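Local coordinates for extracellular solute-binding protein family 5 (Brucella melitensis, PDB 4ONY) that probably captures peptides or related solutes in the periplasm and hands them to an ABC transporter for import, at residues Gly305-Met310 and Glu357-Ser362; Gln348-Gln353 and His562-Trp567; Asp93-Leu98 and Thr580-Tyr585. All coordinates share one frame; numbering follows the deposited sequence.

Interaction 1 of 3, residues Gly305-Met310 and Glu357-Ser362; sequences GTPADM and EGSQLS
A chi1 of 74° at S359 carries OG between its backbone N and carbonyl carbon and over to the P307 ring, 4.0 Å from P307 CB; the backbone itself sets S359 CB against G305 O at 3.3 Å. S359 OG also accepts the N-H of L361 two residues on. That bond defines an ST turn, and it sits within the type I turn from S359 to S362; OG is also bonded to W356 O. E357 holds CG anti to its own N (chi1 -179°), which runs the chain past A308 and away, its OE1 taking the N-H groups of Q353 and S354. Both segments are loops: 305-310 leads from strand 297-302 into strand 310-315 of the six-stranded mixed sheet, and 357-362 follows the edge strand 350-351 of that sheet. One direct hydrogen bond joins them, A308 N to E357 O at 2.8 Å, with an N-H...O angle of 162° and the donor in the carbonyl plane. P307 CA makes a CA-H...O contact with the same E357 O at 3.1 Å. Waters flank this short pairing: one links G305 O to Q360 N, the other A308 O and, weakly, E357 N.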
loop_
_atom_site.group_PDB
_atom_site.type_symbol
_atom_site.label_atom_id
_atom_site.label_comp_id
_atom_site.label_asym_id
_atom_site.label_seq_id
_atom_site.Cartn_x
_atom_site.Cartn_y
_atom_site.Cartn_z
ATOM N N GLY A 305 -3.918 -11.034 -3.877
ATOM C CA GLY A 305 -3.687 -11.585 -2.582
ATOM C C GLY A 305 -2.907 -10.670 -1.639
ATOM O O GLY A 305 -2.691 -11.029 -0.496
ATOM N N THR A 306 -2.497 -9.492 -2.097
ATOM C CA THR A 306 -2.077 -8.437 -1.182
ATOM C C THR A 306 -3.352 -7.907 -0.450
ATOM O O THR A 306 -4.472 -7.966 -0.972
ATOM C CB THR A 306 -1.387 -7.285 -1.912
ATOM O OG1 THR A 306 -2.231 -6.840 -2.970
ATOM C CG2 THR A 306 -0.072 -7.733 -2.468
ATOM N N PRO A 307 -3.195 -7.454 0.777
ATOM C CA PRO A 307 -4.389 -7.058 1.540
ATOM C C PRO A 307 -5.101 -5.819 1.002
ATOM O O PRO A 307 -4.526 -5.018 0.288
ATOM C CB PRO A 307 -3.851 -6.762 2.939
ATOM C CG PRO A 307 -2.369 -6.573 2.783
ATOM C CD PRO A 307 -1.940 -7.273 1.525
ATOM N N ALA A 308 -6.372 -5.719 1.348
ATOM C CA ALA A 308 -7.153 -4.535 1.047
ATOM C C ALA A 308 -6.910 -3.534 2.187
ATOM O O ALA A 308 -6.863 -3.931 3.374
ATOM C CB ALA A 308 -8.617 -4.918 0.968
ATOM N N ASP A 309 -6.711 -2.265 1.855
ATOM C CA ASP A 309 -6.432 -1.248 2.850
ATOM C C ASP A 309 -7.619 -1.183 3.827
ATOM O O ASP A 309 -8.777 -1.265 3.410
ATOM C CB ASP A 309 -6.228 0.105 2.175
ATOM C CG ASP A 309 -4.876 0.227 1.472
ATOM O OD1 ASP A 309 -3.967 -0.649 1.607
ATOM O OD2 ASP A 309 -4.729 1.239 0.801
ATOM N N MET A 310 -7.331 -1.039 5.109
ATOM C CA MET A 310 -8.390 -0.760 6.093
ATOM C C MET A 310 -9.041 0.614 5.870
ATOM O O MET A 310 -8.362 1.612 5.593
ATOM C CB MET A 310 -7.813 -0.813 7.494
ATOM C CG MET A 310 -8.792 -0.540 8.627
ATOM S SD MET A 310 -10.303 -1.508 8.763
ATOM C CE MET A 310 -9.564 -3.066 9.265
ATOM N N GLU A 357 -6.921 -7.756 5.593
ATOM C CA GLU A 357 -8.063 -8.251 4.834
ATOM C C GLU A 357 -7.699 -8.798 3.453
ATOM O O GLU A 357 -7.082 -8.118 2.636
ATOM C CB GLU A 357 -9.070 -7.113 4.660
ATOM C CG GLU A 357 -10.351 -7.452 3.897
ATOM C CD GLU A 357 -11.191 -8.521 4.561
ATOM O OE1 GLU A 357 -11.228 -8.586 5.793
ATOM O OE2 GLU A 357 -11.839 -9.310 3.840
ATOM N N GLY A 358 -8.182 -9.992 3.196
ATOM C CA GLY A 358 -8.067 -10.637 1.899
ATOM C C GLY A 358 -6.733 -11.301 1.651
ATOM O O GLY A 358 -6.499 -11.777 0.529
ATOM N N SER A 359 -5.832 -11.302 2.640
ATOM C CA SER A 359 -4.518 -11.887 2.455
ATOM C C SER A 359 -4.318 -13.069 3.391
ATOM O O SER A 359 -5.064 -13.265 4.333
ATOM C CB SER A 359 -3.413 -10.843 2.699
ATOM O OG SER A 359 -3.253 -10.545 4.088
ATOM N N GLN A 360 -3.226 -13.778 3.182
ATOM C CA GLN A 360 -2.814 -14.824 4.101
ATOM C C GLN A 360 -2.492 -14.310 5.516
ATOM O O GLN A 360 -2.467 -15.111 6.437
ATOM C CB GLN A 360 -1.579 -15.571 3.570
ATOM C CG GLN A 360 -1.894 -16.551 2.456
ATOM C CD GLN A 360 -2.739 -17.750 2.917
ATOM O OE1 GLN A 360 -2.423 -18.413 3.921
ATOM N NE2 GLN A 360 -3.813 -18.014 2.214
ATOM N N LEU A 361 -2.204 -13.012 5.672
ATOM C CA LEU A 361 -1.909 -12.435 6.982
ATOM C C LEU A 361 -3.142 -12.178 7.843
ATOM O O LEU A 361 -3.019 -11.853 9.003
ATOM C CB LEU A 361 -1.092 -11.155 6.817
ATOM C CG LEU A 361 0.270 -11.319 6.087
ATOM C CD1 LEU A 361 1.019 -9.988 5.976
ATOM C CD2 LEU A 361 1.174 -12.310 6.777
ATOM N N SER A 362 -4.338 -12.276 7.280
ATOM C CA SER A 362 -5.562 -12.136 8.050
ATOM C C SER A 362 -5.748 -13.301 8.998
ATOM O O SER A 362 -5.616 -14.473 8.586
ATOM C CB SER A 362 -6.784 -12.113 7.109
ATOM O OG SER A 362 -7.992 -12.133 7.851
HETATM O O HOH W 1 -1.811 -13.347 0.641
HETATM O O HOH W 2 -7.106 -4.397 6.113
#

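Interaction 2 of 3, residues Gln348-Gln353 and His562-Trp567; sequences QYRRTQ and HLPYQW
R350 and H562 form an antiparallel hydrogen-bonded pair that attaches edge strand 350-351 to strand 557-562 of the six-stranded mixed sheet. Both backbone bonds are well aligned: R350 N to H562 O measures 3.0 Å with an N-H...O angle of 174°, and H562 N to R350 O returns at 3.1 Å. The tight part lies around H562. A chi1 of 66° turns the imidazole back toward 348-353, where ND1 donates to T352 OG1 at 2.8 Å, T352 OG1 lying a little out of the imidazole plane. The ring edge also meets R351 O, 3.4 Å from H562 CE1. Next to this, Y349 presents an edge to H562 O, and L563 CD2 packs obliquely 3.6 Å from Y349 CD1.

The exposed side is looser. R350 bends at chi2 and chi3 to fold back over P564, whose CG lies over one guanidinium face, 4.1 Å from R350 NE. R350 NE in turn bonds to Y349 O at 3.2 Å, approaching from above the carbonyl plane, which helps fix the turn of the head group. A separate close contact forms at the other end of 348-353, where Q348 meets the buried indole of W567: its amide plane stands 43° from the ring, and Q348 OE1 lies 3.3 Å from W567 CZ2.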
loop_
_atom_site.group_PDB
_atom_site.type_symbol
_atom_site.label_atom_id
_atom_site.label_comp_id
_atom_site.label_asym_id
_atom_site.label_seq_id
_atom_site.Cartn_x
_atom_site.Cartn_y
_atom_site.Cartn_z
ATOM N N GLN A 348 -21.704 -3.274 -4.236
ATOM C CA GLN A 348 -20.367 -3.574 -4.808
ATOM C C GLN A 348 -19.287 -3.863 -3.802
ATOM O O GLN A 348 -18.268 -4.506 -4.158
ATOM C CB GLN A 348 -19.848 -2.416 -5.655
ATOM C CG GLN A 348 -20.677 -2.128 -6.872
ATOM C CD GLN A 348 -20.722 -3.315 -7.799
ATOM O OE1 GLN A 348 -19.717 -3.842 -8.206
ATOM N NE2 GLN A 348 -21.912 -3.796 -8.043
ATOM N N TYR A 349 -19.490 -3.428 -2.556
ATOM C CA TYR A 349 -18.476 -3.624 -1.548
ATOM C C TYR A 349 -18.617 -4.977 -0.826
ATOM O O TYR A 349 -19.651 -5.655 -0.903
ATOM C CB TYR A 349 -18.499 -2.503 -0.509
ATOM C CG TYR A 349 -17.959 -1.163 -0.922
ATOM C CD1 TYR A 349 -16.638 -0.998 -1.222
ATOM C CD2 TYR A 349 -18.766 -0.046 -0.945
ATOM C CE1 TYR A 349 -16.109 0.226 -1.585
ATOM C CE2 TYR A 349 -18.265 1.182 -1.291
ATOM C CZ TYR A 349 -16.939 1.306 -1.612
ATOM O OH TYR A 349 -16.462 2.512 -1.946
ATOM N N ARG A 350 -17.548 -5.359 -0.151
ATOM C CA ARG A 350 -17.522 -6.475 0.740
ATOM C C ARG A 350 -17.040 -5.966 2.072
ATOM O O ARG A 350 -16.174 -5.070 2.163
ATOM C CB ARG A 350 -16.578 -7.594 0.217
ATOM C CG ARG A 350 -17.181 -9.013 0.243
ATOM C CD ARG A 350 -17.818 -9.532 -1.098
ATOM N NE ARG A 350 -18.842 -8.624 -1.666
ATOM C CZ ARG A 350 -19.577 -8.831 -2.781
ATOM N NH1 ARG A 350 -20.422 -7.897 -3.205
ATOM N NH2 ARG A 350 -19.467 -9.944 -3.490
ATOM N N ARG A 351 -17.547 -6.592 3.127
ATOM C CA ARG A 351 -17.219 -6.169 4.476
ATOM C C ARG A 351 -15.739 -6.433 4.779
ATOM O O ARG A 351 -15.223 -7.504 4.494
ATOM C CB ARG A 351 -18.060 -6.954 5.505
ATOM C CG ARG A 351 -17.938 -6.386 6.929
ATOM C CD ARG A 351 -18.623 -5.031 7.091
ATOM N NE ARG A 351 -18.249 -4.318 8.322
ATOM C CZ ARG A 351 -18.949 -4.331 9.484
ATOM N NH1 ARG A 351 -20.062 -5.025 9.622
ATOM N NH2 ARG A 351 -18.519 -3.611 10.504
ATOM N N THR A 352 -15.076 -5.469 5.387
ATOM C CA THR A 352 -13.698 -5.647 5.832
ATOM C C THR A 352 -13.764 -6.179 7.262
ATOM O O THR A 352 -14.514 -5.673 8.093
ATOM C CB THR A 352 -12.944 -4.302 5.798
ATOM O OG1 THR A 352 -12.822 -3.835 4.439
ATOM C CG2 THR A 352 -11.577 -4.460 6.414
ATOM N N GLN A 353 -12.975 -7.187 7.549
ATOM C CA GLN A 353 -12.950 -7.796 8.875
ATOM C C GLN A 353 -11.549 -7.759 9.578
ATOM O O GLN A 353 -11.507 -7.753 10.763
ATOM C CB GLN A 353 -13.371 -9.266 8.768
ATOM C CG GLN A 353 -14.689 -9.510 8.055
ATOM C CD GLN A 353 -15.059 -10.971 8.090
ATOM O OE1 GLN A 353 -15.394 -11.521 9.104
ATOM N NE2 GLN A 353 -14.875 -11.621 6.984
ATOM N N HIS A 562 -14.390 -2.668 1.564
ATOM C CA HIS A 562 -13.381 -2.585 0.524
ATOM C C HIS A 562 -13.966 -3.220 -0.721
ATOM O O HIS A 562 -14.980 -3.961 -0.648
ATOM C CB HIS A 562 -12.120 -3.366 0.956
ATOM C CG HIS A 562 -12.336 -4.838 1.070
ATOM N ND1 HIS A 562 -12.949 -5.425 2.164
ATOM C CD2 HIS A 562 -12.088 -5.847 0.205
ATOM C CE1 HIS A 562 -13.100 -6.722 1.952
ATOM N NE2 HIS A 562 -12.570 -7.007 0.779
ATOM N N LEU A 563 -13.313 -2.998 -1.847
ATOM C CA LEU A 563 -13.747 -3.588 -3.109
ATOM C C LEU A 563 -13.089 -4.946 -3.258
ATOM O O LEU A 563 -11.917 -5.029 -3.209
ATOM C CB LEU A 563 -13.339 -2.665 -4.277
ATOM C CG LEU A 563 -14.170 -1.390 -4.383
ATOM C CD1 LEU A 563 -13.655 -0.550 -5.523
ATOM C CD2 LEU A 563 -15.649 -1.707 -4.580
ATOM N N PRO A 564 -13.847 -6.018 -3.466
ATOM C CA PRO A 564 -13.195 -7.301 -3.559
ATOM C C PRO A 564 -12.460 -7.613 -4.888
ATOM O O PRO A 564 -11.641 -8.548 -4.930
ATOM C CB PRO A 564 -14.349 -8.273 -3.372
ATOM C CG PRO A 564 -15.547 -7.551 -3.908
ATOM C CD PRO A 564 -15.308 -6.124 -3.529
ATOM N N TYR A 565 -12.722 -6.835 -5.942
ATOM C CA TYR A 565 -11.978 -6.973 -7.177
ATOM C C TYR A 565 -11.358 -5.640 -7.577
ATOM O O TYR A 565 -11.944 -4.586 -7.334
ATOM C CB TYR A 565 -12.924 -7.438 -8.287
ATOM C CG TYR A 565 -13.562 -8.791 -8.041
ATOM C CD1 TYR A 565 -12.926 -9.950 -8.448
ATOM C CD2 TYR A 565 -14.778 -8.900 -7.416
ATOM C CE1 TYR A 565 -13.479 -11.198 -8.238
ATOM C CE2 TYR A 565 -15.356 -10.160 -7.170
ATOM C CZ TYR A 565 -14.694 -11.315 -7.583
ATOM O OH TYR A 565 -15.175 -12.630 -7.418
ATOM N N GLN A 566 -10.255 -5.716 -8.296
ATOM C CA GLN A 566 -9.660 -4.578 -8.964
ATOM C C GLN A 566 -10.396 -4.464 -10.302
ATOM O O GLN A 566 -10.738 -5.484 -10.930
ATOM C CB GLN A 566 -8.201 -4.833 -9.304
ATOM C CG GLN A 566 -7.268 -5.131 -8.128
ATOM C CD GLN A 566 -5.823 -5.337 -8.613
ATOM O OE1 GLN A 566 -5.542 -6.242 -9.400
ATOM N NE2 GLN A 566 -4.899 -4.472 -8.141
ATOM N N TRP A 567 -10.595 -3.233 -10.726
ATOM C CA TRP A 567 -11.358 -2.960 -11.909
ATOM C C TRP A 567 -10.562 -2.128 -12.854
ATOM O O TRP A 567 -10.139 -1.031 -12.484
ATOM C CB TRP A 567 -12.616 -2.157 -11.503
ATOM C CG TRP A 567 -13.657 -2.856 -10.704
ATOM C CD1 TRP A 567 -13.964 -4.185 -10.711
ATOM C CD2 TRP A 567 -14.612 -2.232 -9.873
ATOM N NE1 TRP A 567 -15.013 -4.434 -9.885
ATOM C CE2 TRP A 567 -15.458 -3.247 -9.373
ATOM C CE3 TRP A 567 -14.842 -0.923 -9.511
ATOM C CZ2 TRP A 567 -16.542 -2.977 -8.539
ATOM C CZ3 TRP A 567 -15.904 -0.647 -8.623
ATOM C CH2 TRP A 567 -16.734 -1.669 -8.153
#

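Interaction 3 of 3, residues Asp93-Leu98 and Thr580-Tyr585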
loop_
_atom_site.group_PDB
_atom_site.type_symbol
_atom_site.label_atom_id
_atom_site.label_comp_id
_atom_site.label_asym_id
_atom_site.label_seq_id
_atom_site.Cartn_x
_atom_site.Cartn_y
_atom_site.Cartn_z
ATOM N N ASP A 93 4.702 -11.310 -7.691
ATOM C CA ASP A 93 4.016 -12.536 -7.388
ATOM C C ASP A 93 4.462 -13.158 -6.090
ATOM O O ASP A 93 4.086 -14.292 -5.815
ATOM C CB ASP A 93 4.218 -13.553 -8.523
ATOM C CG ASP A 93 3.171 -14.653 -8.533
ATOM O OD1 ASP A 93 2.021 -14.435 -8.159
ATOM O OD2 ASP A 93 3.499 -15.769 -8.978
ATOM N N GLU A 94 5.282 -12.475 -5.320
ATOM C CA GLU A 94 5.756 -12.968 -4.026
ATOM C C GLU A 94 5.621 -11.881 -2.968
ATOM O O GLU A 94 5.598 -10.728 -3.306
ATOM C CB GLU A 94 7.243 -13.403 -4.106
ATOM C CG GLU A 94 7.484 -14.476 -5.144
ATOM C CD GLU A 94 8.946 -14.916 -5.224
ATOM O OE1 GLU A 94 9.494 -15.307 -4.146
ATOM O OE2 GLU A 94 9.494 -14.876 -6.378
ATOM N N PRO A 95 5.546 -12.259 -1.682
ATOM C CA PRO A 95 5.429 -11.232 -0.657
ATOM C C PRO A 95 6.552 -10.161 -0.674
ATOM O O PRO A 95 6.250 -8.958 -0.698
ATOM C CB PRO A 95 5.463 -12.032 0.650
ATOM C CG PRO A 95 4.894 -13.387 0.269
ATOM C CD PRO A 95 5.458 -13.624 -1.118
ATOM N N PHE A 96 7.805 -10.600 -0.678
ATOM C CA PHE A 96 8.930 -9.676 -0.683
ATOM C C PHE A 96 10.208 -10.402 -1.131
ATOM O O PHE A 96 11.076 -10.753 -0.311
ATOM C CB PHE A 96 9.112 -9.076 0.721
ATOM C CG PHE A 96 9.938 -7.800 0.774
ATOM C CD1 PHE A 96 10.598 -7.268 -0.355
ATOM C CD2 PHE A 96 10.034 -7.089 1.976
ATOM C CE1 PHE A 96 11.343 -6.068 -0.244
ATOM C CE2 PHE A 96 10.762 -5.908 2.062
ATOM C CZ PHE A 96 11.393 -5.396 0.957
ATOM N N THR A 97 10.315 -10.588 -2.442
ATOM C CA THR A 97 11.494 -11.170 -3.077
ATOM C C THR A 97 11.952 -10.288 -4.247
ATOM O O THR A 97 11.144 -9.847 -5.060
ATOM C CB THR A 97 11.213 -12.564 -3.598
ATOM O OG1 THR A 97 10.759 -13.404 -2.519
ATOM C CG2 THR A 97 12.507 -13.189 -4.218
ATOM N N LEU A 98 13.256 -10.060 -4.297
ATOM C CA LEU A 98 13.935 -9.321 -5.362
ATOM C C LEU A 98 14.771 -10.243 -6.235
ATOM O O LEU A 98 15.389 -11.185 -5.722
ATOM C CB LEU A 98 14.869 -8.311 -4.724
ATOM C CG LEU A 98 14.258 -7.365 -3.655
ATOM C CD1 LEU A 98 15.326 -6.492 -3.039
ATOM C CD2 LEU A 98 13.198 -6.493 -4.296
ATOM N N THR A 580 -2.669 -13.546 -13.458
ATOM C CA THR A 580 -2.579 -12.349 -12.651
ATOM C C THR A 580 -1.835 -12.720 -11.374
ATOM O O THR A 580 -2.237 -13.639 -10.692
ATOM C CB THR A 580 -3.974 -11.868 -12.272
ATOM O OG1 THR A 580 -4.685 -11.503 -13.458
ATOM C CG2 THR A 580 -3.858 -10.650 -11.352
ATOM N N PRO A 581 -0.757 -12.010 -11.048
ATOM C CA PRO A 581 0.007 -12.431 -9.907
ATOM C C PRO A 581 -0.574 -11.968 -8.571
ATOM O O PRO A 581 -1.609 -11.299 -8.524
ATOM C CB PRO A 581 1.361 -11.779 -10.169
ATOM C CG PRO A 581 1.042 -10.521 -10.882
ATOM C CD PRO A 581 -0.163 -10.843 -11.728
ATOM N N LEU A 582 0.106 -12.332 -7.500
ATOM C CA LEU A 582 -0.278 -12.006 -6.122
ATOM C C LEU A 582 -0.636 -10.548 -5.926
ATOM O O LEU A 582 -1.599 -10.238 -5.196
ATOM C CB LEU A 582 0.865 -12.377 -5.187
ATOM C CG LEU A 582 0.622 -12.404 -3.647
ATOM C CD1 LEU A 582 -0.381 -13.484 -3.311
ATOM C CD2 LEU A 582 1.958 -12.628 -2.965
ATOM N N SER A 583 0.132 -9.638 -6.567
ATOM C CA SER A 583 -0.084 -8.199 -6.380
ATOM C C SER A 583 -1.210 -7.611 -7.218
ATOM O O SER A 583 -1.502 -6.434 -7.102
ATOM C CB SER A 583 1.174 -7.398 -6.626
ATOM O OG SER A 583 2.214 -7.705 -5.716
ATOM N N GLY A 584 -1.869 -8.421 -8.033
ATOM C CA GLY A 584 -2.953 -7.926 -8.848
ATOM C C GLY A 584 -2.432 -7.594 -10.238
ATOM O O GLY A 584 -1.330 -8.014 -10.601
ATOM N N TYR A 585 -3.221 -6.881 -11.036
ATOM C CA TYR A 585 -2.840 -6.655 -12.433
ATOM C C TYR A 585 -1.513 -5.888 -12.471
ATOM O O TYR A 585 -1.250 -5.062 -11.601
ATOM C CB TYR A 585 -3.957 -5.917 -13.240
ATOM C CG TYR A 585 -4.185 -4.473 -12.744
ATOM C CD1 TYR A 585 -3.405 -3.432 -13.202
ATOM C CD2 TYR A 585 -5.151 -4.211 -11.795
ATOM C CE1 TYR A 585 -3.569 -2.133 -12.709
ATOM C CE2 TYR A 585 -5.358 -2.938 -11.293
ATOM C CZ TYR A 585 -4.547 -1.900 -11.735
ATOM O OH TYR A 585 -4.736 -0.644 -11.252
HETATM O O HOH W 3 3.146 -9.439 -4.085
#
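The backbones come closest at D93 and L582, whose CA atoms lie 4.5 Å apart, where the loop leading into strand 97-108 meets a type I turn running from P581 to G584 and closed by G584 N to P581 O at 2.9 Å. The D93 carboxylate makes the direct polar link. Its CG is anti to the backbone N (chi1 -160°), a rotation that extends the acid toward the start of the turn, where D93 OD1 accepts the N-H of L582 N at 2.9 Å with an N-H...O angle of 156°. The lone pair used is the anti one, pointing away from OD2. D93 OD1 also sits 3.3 Å from P581 CA. The flank of the acid crosses the proline obliquely, with D93 CB 3.7 Å from P581 CB.

L582 supplies the apolar half. Its CB packs against the D93 backbone, and its branch CD2 reaches the peptide link between E94 and P95, with L582 CD2 3.7 Å from E94 C. CD2 also meets the P95 ring from across, the two side chains being at about a right angle, while L493 touches L582 from outside the two segments.

A water extends the join on the S583 side: it donates to E94 O at 2.9 Å and is hydrogen-bonded to S583 OG. S583 OG is also bonded to R92 O, and a backbone hydrogen bond also joins S583 and R92.

The contact therefore ties the loop entering strand 97-108, a member of the six-stranded antiparallel sheet, to the loop between strands 574-575 and 591-592, through one carboxylate-to-amide bond, one water and the L582 side chain. A peptide N-H on OD1 would probably favour the ionised form of D93.

Overall arrangement
Interactions 1 and 2 lie side by side, their centres about 11 Å apart, and H562 joins them: E357 OE2 is 3.4 Å from H562 CE1, and A308 CB is 3.7 Å from H562 CD2. Interaction 3, centred about 13 Å from interaction 1, meets it through a probable hydrogen bond from G305 N to L582 O at 2.8 Å. Interactions 2 and 3 are about 19 Å apart by centre, yet Q566 OE1 reaches Y585 N at 2.9 Å. In sequence, interactions 1 and 2 interleave, and both fall within the span closed by interaction 3. None of the three includes the residues around the bound 1-ethoxy-2-(2-ethoxyethoxy)ethane: Q222, Q225, R226, Y256 and Y257.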